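Local coordinates for protein putative fumarylpyruvate hydrolase (Burkholderia cenocepacia, PDB 4MAQ) that is a putative enzyme of the fumarylacetoacetate hydrolase family, whose two subunits are each built around a mixed beta-sheet, at residues B[58-63]-B[134-139]; B[188-193]-B[203-208]. All blocks are in the same frame, centred on the assembly; numbering follows the deposited sequence.

In the fold
Interactions 1 and 2, whose centres lie 14 Å apart, meet through the opposite faces of segment 58-63. F60, just before strand 61-64, and F62 within it point toward W136 in interaction 1, while F61 between them faces helix 186-196 of interaction 2: its CE2 lies 3.5 Å from V193 CG2 and 3.9 Å from V189 CG1. P59 extends this second front, with its CD 3.4 Å from Y192 CE2. In the sheet, strand 36-39 lies between the strands of the two contacts, pairing antiparallel with 61-64 and parallel with 204-206. The 1,2-ethanediol belongs to interaction 1, at T63 beside the second subunit; interaction 2 is hydrophobic packing within one chain.

Interaction 1. Residues B[58-63]-B[134-139]; sequences PPFFFT and RPWDWA. With EDO (1,2-ethanediol), chain C.
F60 and F62 reach from one face of the extended segment 58-63 to the six-membered ring of W136, and three aromatic side chains make the contact without any hydrogen bond between the segments. In F60, CG sits between the backbone N and the carbonyl carbon (chi1 71°), which carries the phenyl ring off the chain toward the indole. Its CE2 comes 3.9 Å from W136 CH2, and W136 CZ3 is the next atom along. F61 faces the other way, and its ring lies nearly parallel to that of W138 of the second subunit. F62, two residues on from F60 in the extended chain, again points toward W136 and has a similar chi1 of 57°. Its CD1 approaches W136 CZ3 at 4.2 Å, a looser touch. The W136 side chain crosses those of F60 and F62 at about a right angle, and CZ3 lies near both. T63 ends the walk with a polar group: its OG1 accepts a hydrogen bond of 3.0 Å from O1 of 1,2-ethanediol, probably a guest from the crystallisation liquor. The same OG1 is hydrogen-bonded to D137 OD2 of the second subunit, and the diol also binds T63 OG1 there, so it bridges the two copies. W136 occupies the N-cap position of helix 137-140, and its side chain also packs on Q126 and K130 of helix 123-132. Strand 61-64, the other partner, is hydrogen-bonded through F62 to C38 of strand 36-39, and the contact therefore joins this part of the sheet to the start of helix 137-140 and, through W136, to helix 123-132.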
ATOM      1  N   PRO B  58      11.198  11.497 -16.254  1.00 20.81           N
ATOM      2  CA  PRO B  58       9.935  11.311 -15.555  1.00 19.23           C
ATOM      3  C   PRO B  58      10.184  10.835 -14.119  1.00 16.52           C
ATOM      4  O   PRO B  58      11.150  10.094 -13.862  1.00 17.59           O
ATOM      5  CB  PRO B  58       9.240  10.218 -16.373  1.00 23.22           C
ATOM      6  CG  PRO B  58       9.851  10.321 -17.738  1.00 24.00           C
ATOM      7  CD  PRO B  58      11.282  10.665 -17.473  1.00 20.97           C
ATOM      8  N   PRO B  59       9.311  11.239 -13.178  1.00 14.96           N
ATOM      9  CA  PRO B  59       9.453  10.777 -11.797  1.00 15.43           C
ATOM     10  C   PRO B  59       9.076   9.303 -11.673  1.00 13.86           C
ATOM     11  O   PRO B  59       8.411   8.743 -12.544  1.00 18.92           O
ATOM     12  CB  PRO B  59       8.417  11.615 -11.049  1.00 15.34           C
ATOM     13  CG  PRO B  59       7.348  11.878 -12.070  1.00 16.37           C
ATOM     14  CD  PRO B  59       8.065  11.999 -13.392  1.00 15.25           C
ATOM     15  N   PHE B  60       9.513   8.670 -10.599  1.00 11.95           N
ATOM     16  CA  PHE B  60       8.992   7.349 -10.220  1.00 11.63           C
ATOM     17  C   PHE B  60       8.422   7.444  -8.811  1.00 10.04           C
ATOM     18  O   PHE B  60       8.651   8.442  -8.106  1.00 11.74           O
ATOM     19  CB  PHE B  60      10.060   6.257 -10.351  1.00 12.16           C
ATOM     20  CG  PHE B  60      11.160   6.323  -9.323  1.00 11.96           C
ATOM     21  CD1 PHE B  60      12.311   7.089  -9.547  1.00 16.16           C
ATOM     22  CD2 PHE B  60      11.077   5.583  -8.137  1.00 13.99           C
ATOM     23  CE1 PHE B  60      13.341   7.133  -8.593  1.00 15.31           C
ATOM     24  CE2 PHE B  60      12.111   5.624  -7.187  1.00 14.64           C
ATOM     25  CZ  PHE B  60      13.243   6.402  -7.409  1.00 14.89           C
ATOM     26  N   PHE B  61       7.666   6.425  -8.419  1.00  9.94           N
ATOM     27  CA  PHE B  61       6.880   6.478  -7.194  1.00  9.87           C
ATOM     28  C   PHE B  61       6.935   5.194  -6.405  1.00  9.15           C
ATOM     29  O   PHE B  61       6.959   4.099  -6.975  1.00 11.11           O
ATOM     30  CB  PHE B  61       5.413   6.735  -7.539  1.00 11.27           C
ATOM     31  CG  PHE B  61       5.179   8.080  -8.164  1.00 12.25           C
ATOM     32  CD1 PHE B  61       5.246   8.251  -9.548  1.00 14.17           C
ATOM     33  CD2 PHE B  61       4.881   9.178  -7.365  1.00 12.77           C
ATOM     34  CE1 PHE B  61       5.049   9.504 -10.109  1.00 14.65           C
ATOM     35  CE2 PHE B  61       4.656  10.419  -7.928  1.00 14.44           C
ATOM     36  CZ  PHE B  61       4.740  10.586  -9.295  1.00 16.17           C
ATOM     37  N   PHE B  62       6.909   5.317  -5.086  1.00  9.43           N
ATOM     38  CA  PHE B  62       6.540   4.201  -4.245  1.00  8.92           C
ATOM     39  C   PHE B  62       5.351   4.658  -3.407  1.00  8.68           C
ATOM     40  O   PHE B  62       4.874   5.772  -3.581  1.00 10.60           O
ATOM     41  CB  PHE B  62       7.741   3.726  -3.412  1.00  9.97           C
ATOM     42  CG  PHE B  62       8.348   4.795  -2.551  1.00 10.69           C
ATOM     43  CD1 PHE B  62       9.328   5.642  -3.073  1.00 12.21           C
ATOM     44  CD2 PHE B  62       7.938   4.960  -1.221  1.00 11.86           C
ATOM     45  CE1 PHE B  62       9.873   6.642  -2.276  1.00 13.91           C
ATOM     46  CE2 PHE B  62       8.486   5.944  -0.436  1.00 13.60           C
ATOM     47  CZ  PHE B  62       9.455   6.771  -0.952  1.00 13.34           C
ATOM     48  N   THR B  63       4.832   3.784  -2.553  1.00  8.87           N
ATOM     49  CA  THR B  63       3.667   4.111  -1.729  1.00  8.35           C
ATOM     50  C   THR B  63       3.932   3.710  -0.283  1.00  8.87           C
ATOM     51  O   THR B  63       4.900   3.039   0.003  1.00 10.07           O
ATOM     52  CB  THR B  63       2.400   3.410  -2.272  1.00  9.80           C
ATOM     53  OG1 THR B  63       2.608   1.997  -2.232  1.00 11.79           O
ATOM     54  CG2 THR B  63       2.106   3.807  -3.729  1.00 11.97           C
ATOM     55  N   ARG B 134      14.348  -6.220  -5.906  1.00 12.65           N
ATOM     56  CA  ARG B 134      13.189  -6.714  -5.180  1.00 11.15           C
ATOM     57  C   ARG B 134      12.367  -5.525  -4.680  1.00 11.26           C
ATOM     58  O   ARG B 134      12.847  -4.378  -4.687  1.00 12.92           O
ATOM     59  CB  ARG B 134      13.632  -7.611  -4.032  1.00 11.44           C
ATOM     60  CG  ARG B 134      13.924  -9.025  -4.478  1.00 11.82           C
ATOM     61  CD  ARG B 134      14.319  -9.935  -3.334  1.00 13.75           C
ATOM     62  NE  ARG B 134      14.586 -11.274  -3.841  1.00 16.30           N
ATOM     63  CZ  ARG B 134      14.844 -12.315  -3.061  1.00 15.79           C
ATOM     64  NH1 ARG B 134      15.053 -13.489  -3.612  1.00 22.49           N
ATOM     65  NH2 ARG B 134      14.885 -12.171  -1.741  1.00 16.50           N
ATOM     66  N   PRO B 135      11.120  -5.784  -4.253  1.00 10.97           N
ATOM     67  CA  PRO B 135      10.230  -4.683  -3.889  1.00 10.59           C
ATOM     68  C   PRO B 135      10.708  -3.914  -2.650  1.00  9.69           C
ATOM     69  O   PRO B 135      11.384  -4.473  -1.779  1.00 10.01           O
ATOM     70  CB  PRO B 135       8.869  -5.372  -3.645  1.00 11.27           C
ATOM     71  CG  PRO B 135       9.171  -6.818  -3.518  1.00 11.73           C
ATOM     72  CD  PRO B 135      10.436  -7.085  -4.261  1.00 11.01           C
ATOM     73  N   TRP B 136      10.323  -2.643  -2.580  1.00  9.08           N
ATOM     74  CA  TRP B 136      10.744  -1.730  -1.524  1.00  9.33           C
ATOM     75  C   TRP B 136       9.782  -1.650  -0.362  1.00  8.90           C
ATOM     76  O   TRP B 136       9.981  -0.830   0.525  1.00  8.91           O
ATOM     77  CB  TRP B 136      10.859  -0.326  -2.105  1.00  8.69           C
ATOM     78  CG  TRP B 136      11.987  -0.105  -3.120  1.00  9.14           C
ATOM     79  CD1 TRP B 136      12.689  -1.045  -3.859  1.00 10.60           C
ATOM     80  CD2 TRP B 136      12.503   1.166  -3.481  1.00  9.08           C
ATOM     81  NE1 TRP B 136      13.632  -0.398  -4.662  1.00 10.35           N
ATOM     82  CE2 TRP B 136      13.520   0.961  -4.461  1.00 10.27           C
ATOM     83  CE3 TRP B 136      12.182   2.480  -3.093  1.00  9.63           C
ATOM     84  CZ2 TRP B 136      14.237   2.025  -5.031  1.00 10.87           C
ATOM     85  CZ3 TRP B 136      12.898   3.536  -3.661  1.00 10.82           C
ATOM     86  CH2 TRP B 136      13.904   3.305  -4.627  1.00 10.23           C
ATOM     87  N   ASP B 137       8.743  -2.473  -0.349  1.00  9.13           N
ATOM     88  CA  ASP B 137       7.705  -2.320   0.670  1.00  8.04           C
ATOM     89  C   ASP B 137       8.211  -2.476   2.091  1.00  8.24           C
ATOM     90  O   ASP B 137       7.822  -1.712   2.969  1.00  9.06           O
ATOM     91  CB  ASP B 137       6.551  -3.316   0.437  1.00  9.67           C
ATOM     92  CG  ASP B 137       6.013  -3.300  -1.008  1.00 13.17           C
ATOM     93  OD1 ASP B 137       6.751  -3.663  -1.928  1.00 16.72           O
ATOM     94  OD2 ASP B 137       4.843  -2.940  -1.206  1.00 17.99           O
ATOM     95  N   TRP B 138       9.060  -3.471   2.344  1.00  9.16           N
ATOM     96  CA  TRP B 138       9.637  -3.582   3.669  1.00  8.84           C
ATOM     97  C   TRP B 138      10.457  -2.330   4.042  1.00  9.07           C
ATOM     98  O   TRP B 138      10.451  -1.913   5.198  1.00  9.77           O
ATOM     99  CB  TRP B 138      10.481  -4.849   3.772  1.00  9.52           C
ATOM    100  CG  TRP B 138       9.776  -6.107   4.250  1.00 11.08           C
ATOM    101  CD1 TRP B 138      10.403  -7.195   4.774  1.00 13.42           C
ATOM    102  CD2 TRP B 138       8.359  -6.424   4.251  1.00 10.59           C
ATOM    103  NE1 TRP B 138       9.493  -8.154   5.114  1.00 13.52           N
ATOM    104  CE2 TRP B 138       8.231  -7.715   4.814  1.00 11.62           C
ATOM    105  CE3 TRP B 138       7.195  -5.745   3.861  1.00 13.49           C
ATOM    106  CZ2 TRP B 138       6.989  -8.343   4.979  1.00 13.32           C
ATOM    107  CZ3 TRP B 138       5.952  -6.375   4.053  1.00 13.69           C
ATOM    108  CH2 TRP B 138       5.872  -7.656   4.593  1.00 13.30           C
ATOM    109  N   ALA B 139      11.167  -1.764   3.060  1.00  9.10           N
ATOM    110  CA  ALA B 139      12.011  -0.600   3.297  1.00  7.97           C
ATOM    111  C   ALA B 139      11.188   0.672   3.558  1.00  8.22           C
ATOM    112  O   ALA B 139      11.625   1.535   4.322  1.00  9.33           O
ATOM    113  CB  ALA B 139      12.973  -0.394   2.155  1.00  9.79           C
TER
HETATM  114  C1  EDO C 301       0.697   0.720   0.099  1.00 23.57           C
HETATM  115  O1  EDO C 301       2.092   0.772   0.409  1.00 19.72           O
HETATM  116  C2  EDO C 301       0.174  -0.683  -0.139  1.00 20.92           C
HETATM  117  O2  EDO C 301       0.697  -1.259  -1.346  1.00 16.63           O

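Interaction 2. Residues B[188-193]-B[203-208]; sequences DVIAYV and DLIFTG
V189 holds CG1 opposite its backbone N (chi1 174°), and I205 holds CG2 likewise while its CG1 lies anti to the carbonyl carbon (chi1 -54°); these torsions point both branches of I205 at the helix. CG2 of I205 meets V189 CG1 at 3.8 Å, the two side chains sliding past each other in opposite directions. The longer branch, extended by a chi2 of 171°, carries CD1 to within 3.9 Å of I190 CG1, where the side chains cross at about a right angle. I205 is therefore shared by two successive helix residues, CG2 going to V189 and CD1 to I190. One turn further along the helix, V193 CG2 lies 4.5 Å from I205 CD1 and flanks that methyl more loosely. V193 N is hydrogen-bonded to the O of V189 (3.0 Å), one helical turn back. This is a helix laid against a beta-sheet: helix 186-196 packs on the large mixed sheet of this FAH-family chain, and the chain returns through a short connection into strand 204-206. That strand runs beside 36-39 in parallel and beside 85-95 in antiparallel fashion. F206, the residue after I205, turns its side chain from the helix and packs on both neighbouring strands. Polar groups at the strand ends are tied down: D203 OD1 forms a salt bridge with R34 NE, and T207 OG1 is hydrogen-bonded to L91 O. On the helix, I190 also touches A107 of helix 104-107.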
ATOM      1  N   ASP B 188       2.523  18.846 -11.716  1.00 11.67           N
ATOM      2  CA  ASP B 188       3.001  17.758 -12.579  1.00 11.41           C
ATOM      3  C   ASP B 188       3.070  16.434 -11.847  1.00 10.85           C
ATOM      4  O   ASP B 188       2.770  15.409 -12.417  1.00 10.93           O
ATOM      5  CB  ASP B 188       4.360  18.070 -13.176  1.00 11.68           C
ATOM      6  CG  ASP B 188       4.309  19.237 -14.104  1.00 15.51           C
ATOM      7  OD1 ASP B 188       3.674  19.105 -15.143  1.00 22.52           O
ATOM      8  OD2 ASP B 188       4.875  20.268 -13.768  1.00 21.49           O
ATOM      9  N   VAL B 189       3.445  16.463 -10.572  1.00 10.33           N
ATOM     10  CA  VAL B 189       3.442  15.242  -9.777  1.00  9.73           C
ATOM     11  C   VAL B 189       2.018  14.663  -9.707  1.00 10.68           C
ATOM     12  O   VAL B 189       1.818  13.459  -9.919  1.00 10.91           O
ATOM     13  CB  VAL B 189       4.028  15.488  -8.379  1.00 10.46           C
ATOM     14  CG1 VAL B 189       3.885  14.235  -7.536  1.00 11.86           C
ATOM     15  CG2 VAL B 189       5.511  15.818  -8.520  1.00 11.70           C
ATOM     16  N   ILE B 190       1.041  15.529  -9.431  1.00 10.61           N
ATOM     17  CA  ILE B 190      -0.360  15.116  -9.386  1.00 10.14           C
ATOM     18  C   ILE B 190      -0.771  14.503 -10.724  1.00 10.52           C
ATOM     19  O   ILE B 190      -1.385  13.444 -10.771  1.00 11.49           O
ATOM     20  CB  ILE B 190      -1.274  16.300  -9.040  1.00 10.45           C
ATOM     21  CG1 ILE B 190      -1.063  16.700  -7.570  1.00 10.81           C
ATOM     22  CG2 ILE B 190      -2.730  16.004  -9.377  1.00 11.94           C
ATOM     23  CD1 ILE B 190      -1.662  18.038  -7.221  1.00 12.32           C
ATOM     24  N   ALA B 191      -0.472  15.194 -11.820  1.00 10.50           N
ATOM     25  CA  ALA B 191      -0.788  14.688 -13.157  1.00 10.88           C
ATOM     26  C   ALA B 191      -0.203  13.278 -13.402  1.00 11.28           C
ATOM     27  O   ALA B 191      -0.911  12.380 -13.874  1.00 12.11           O
ATOM     28  CB  ALA B 191      -0.309  15.680 -14.219  1.00 11.86           C
ATOM     29  N   TYR B 192       1.071  13.082 -13.056  1.00 11.48           N
ATOM     30  CA  TYR B 192       1.734  11.802 -13.243  1.00 11.27           C
ATOM     31  C   TYR B 192       1.049  10.684 -12.434  1.00 11.23           C
ATOM     32  O   TYR B 192       0.784   9.594 -12.974  1.00 13.24           O
ATOM     33  CB  TYR B 192       3.200  11.906 -12.836  1.00 13.01           C
ATOM     34  CG  TYR B 192       4.144  12.248 -13.959  1.00 13.82           C
ATOM     35  CD1 TYR B 192       4.393  11.315 -14.953  1.00 17.79           C
ATOM     36  CD2 TYR B 192       4.781  13.485 -14.031  1.00 16.09           C
ATOM     37  CE1 TYR B 192       5.254  11.583 -15.993  1.00 18.80           C
ATOM     38  CE2 TYR B 192       5.650  13.779 -15.081  1.00 20.16           C
ATOM     39  CZ  TYR B 192       5.880  12.818 -16.065  1.00 22.91           C
ATOM     40  OH  TYR B 192       6.734  13.033 -17.127  1.00 26.25           O
ATOM     41  N   VAL B 193       0.718  10.948 -11.167  1.00  9.94           N
ATOM     42  CA  VAL B 193       0.063   9.890 -10.385  1.00  9.21           C
ATOM     43  C   VAL B 193      -1.274   9.542 -11.047  1.00  9.05           C
ATOM     44  O   VAL B 193      -1.618   8.361 -11.191  1.00 10.32           O
ATOM     45  CB  VAL B 193      -0.177  10.275  -8.905  1.00 10.09           C
ATOM     46  CG1 VAL B 193      -1.041   9.221  -8.201  1.00 10.66           C
ATOM     47  CG2 VAL B 193       1.154  10.449  -8.173  1.00 11.54           C
ATOM     48  N   ASP B 203      -6.296  11.043  -0.884  1.00  7.29           N
ATOM     49  CA  ASP B 203      -4.898  10.708  -1.182  1.00  7.06           C
ATOM     50  C   ASP B 203      -3.915  11.718  -0.612  1.00  7.12           C
ATOM     51  O   ASP B 203      -4.199  12.921  -0.532  1.00  7.95           O
ATOM     52  CB  ASP B 203      -4.671  10.538  -2.689  1.00  7.68           C
ATOM     53  CG  ASP B 203      -5.312   9.276  -3.225  1.00  7.74           C
ATOM     54  OD1 ASP B 203      -5.600   8.369  -2.396  1.00  9.57           O
ATOM     55  OD2 ASP B 203      -5.493   9.165  -4.451  1.00  8.68           O
ATOM     56  N   LEU B 204      -2.762  11.194  -0.181  1.00  6.82           N
ATOM     57  CA  LEU B 204      -1.640  12.035   0.224  1.00  7.14           C
ATOM     58  C   LEU B 204      -0.497  11.788  -0.748  1.00  7.25           C
ATOM     59  O   LEU B 204      -0.255  10.653  -1.144  1.00  8.35           O
ATOM     60  CB  LEU B 204      -1.158  11.714   1.657  1.00  8.30           C
ATOM     61  CG  LEU B 204      -2.170  11.945   2.781  1.00  7.45           C
ATOM     62  CD1 LEU B 204      -1.524  11.528   4.108  1.00  8.97           C
ATOM     63  CD2 LEU B 204      -2.643  13.387   2.833  1.00  8.81           C
ATOM     64  N   ILE B 205       0.229  12.861  -1.100  1.00  7.19           N
ATOM     65  CA  ILE B 205       1.409  12.739  -1.934  1.00  7.00           C
ATOM     66  C   ILE B 205       2.592  13.385  -1.236  1.00  6.75           C
ATOM     67  O   ILE B 205       2.561  14.581  -0.882  1.00  8.06           O
ATOM     68  CB  ILE B 205       1.212  13.394  -3.313  1.00  8.51           C
ATOM     69  CG1 ILE B 205      -0.043  12.845  -4.030  1.00  8.96           C
ATOM     70  CG2 ILE B 205       2.466  13.205  -4.163  1.00  9.39           C
ATOM     71  CD1 ILE B 205      -0.383  13.626  -5.308  1.00 11.72           C
ATOM     72  N   PHE B 206       3.625  12.577  -0.997  1.00  7.08           N
ATOM     73  CA  PHE B 206       4.896  13.067  -0.470  1.00  7.62           C
ATOM     74  C   PHE B 206       5.719  13.465  -1.698  1.00  7.69           C
ATOM     75  O   PHE B 206       5.949  12.649  -2.587  1.00  9.32           O
ATOM     76  CB  PHE B 206       5.620  11.943   0.260  1.00  7.99           C
ATOM     77  CG  PHE B 206       5.158  11.687   1.666  1.00  7.95           C
ATOM     78  CD1 PHE B 206       3.857  11.271   1.932  1.00  8.62           C
ATOM     79  CD2 PHE B 206       6.052  11.799   2.711  1.00  8.65           C
ATOM     80  CE1 PHE B 206       3.451  10.986   3.232  1.00  8.81           C
ATOM     81  CE2 PHE B 206       5.650  11.525   4.021  1.00  8.24           C
ATOM     82  CZ  PHE B 206       4.346  11.105   4.276  1.00  8.77           C
ATOM     83  N   THR B 207       6.129  14.726  -1.744  1.00  8.19           N
ATOM     84  CA  THR B 207       6.606  15.364  -2.984  1.00  8.99           C
ATOM     85  C   THR B 207       8.127  15.420  -3.153  1.00 10.80           C
ATOM     86  O   THR B 207       8.631  16.079  -4.073  1.00 12.88           O
ATOM     87  CB  THR B 207       6.022  16.798  -3.157  1.00  9.10           C
ATOM     88  OG1 THR B 207       6.370  17.624  -2.034  1.00 10.33           O
ATOM     89  CG2 THR B 207       4.517  16.745  -3.279  1.00 10.48           C
ATOM     90  N   GLY B 208       8.860  14.730  -2.278  1.00 10.81           N
ATOM     91  CA  GLY B 208      10.309  14.629  -2.420  1.00 12.15           C
ATOM     92  C   GLY B 208      11.034  15.362  -1.317  1.00 10.03           C
ATOM     93  O   GLY B 208      10.425  16.020  -0.471  1.00 10.53           O
TER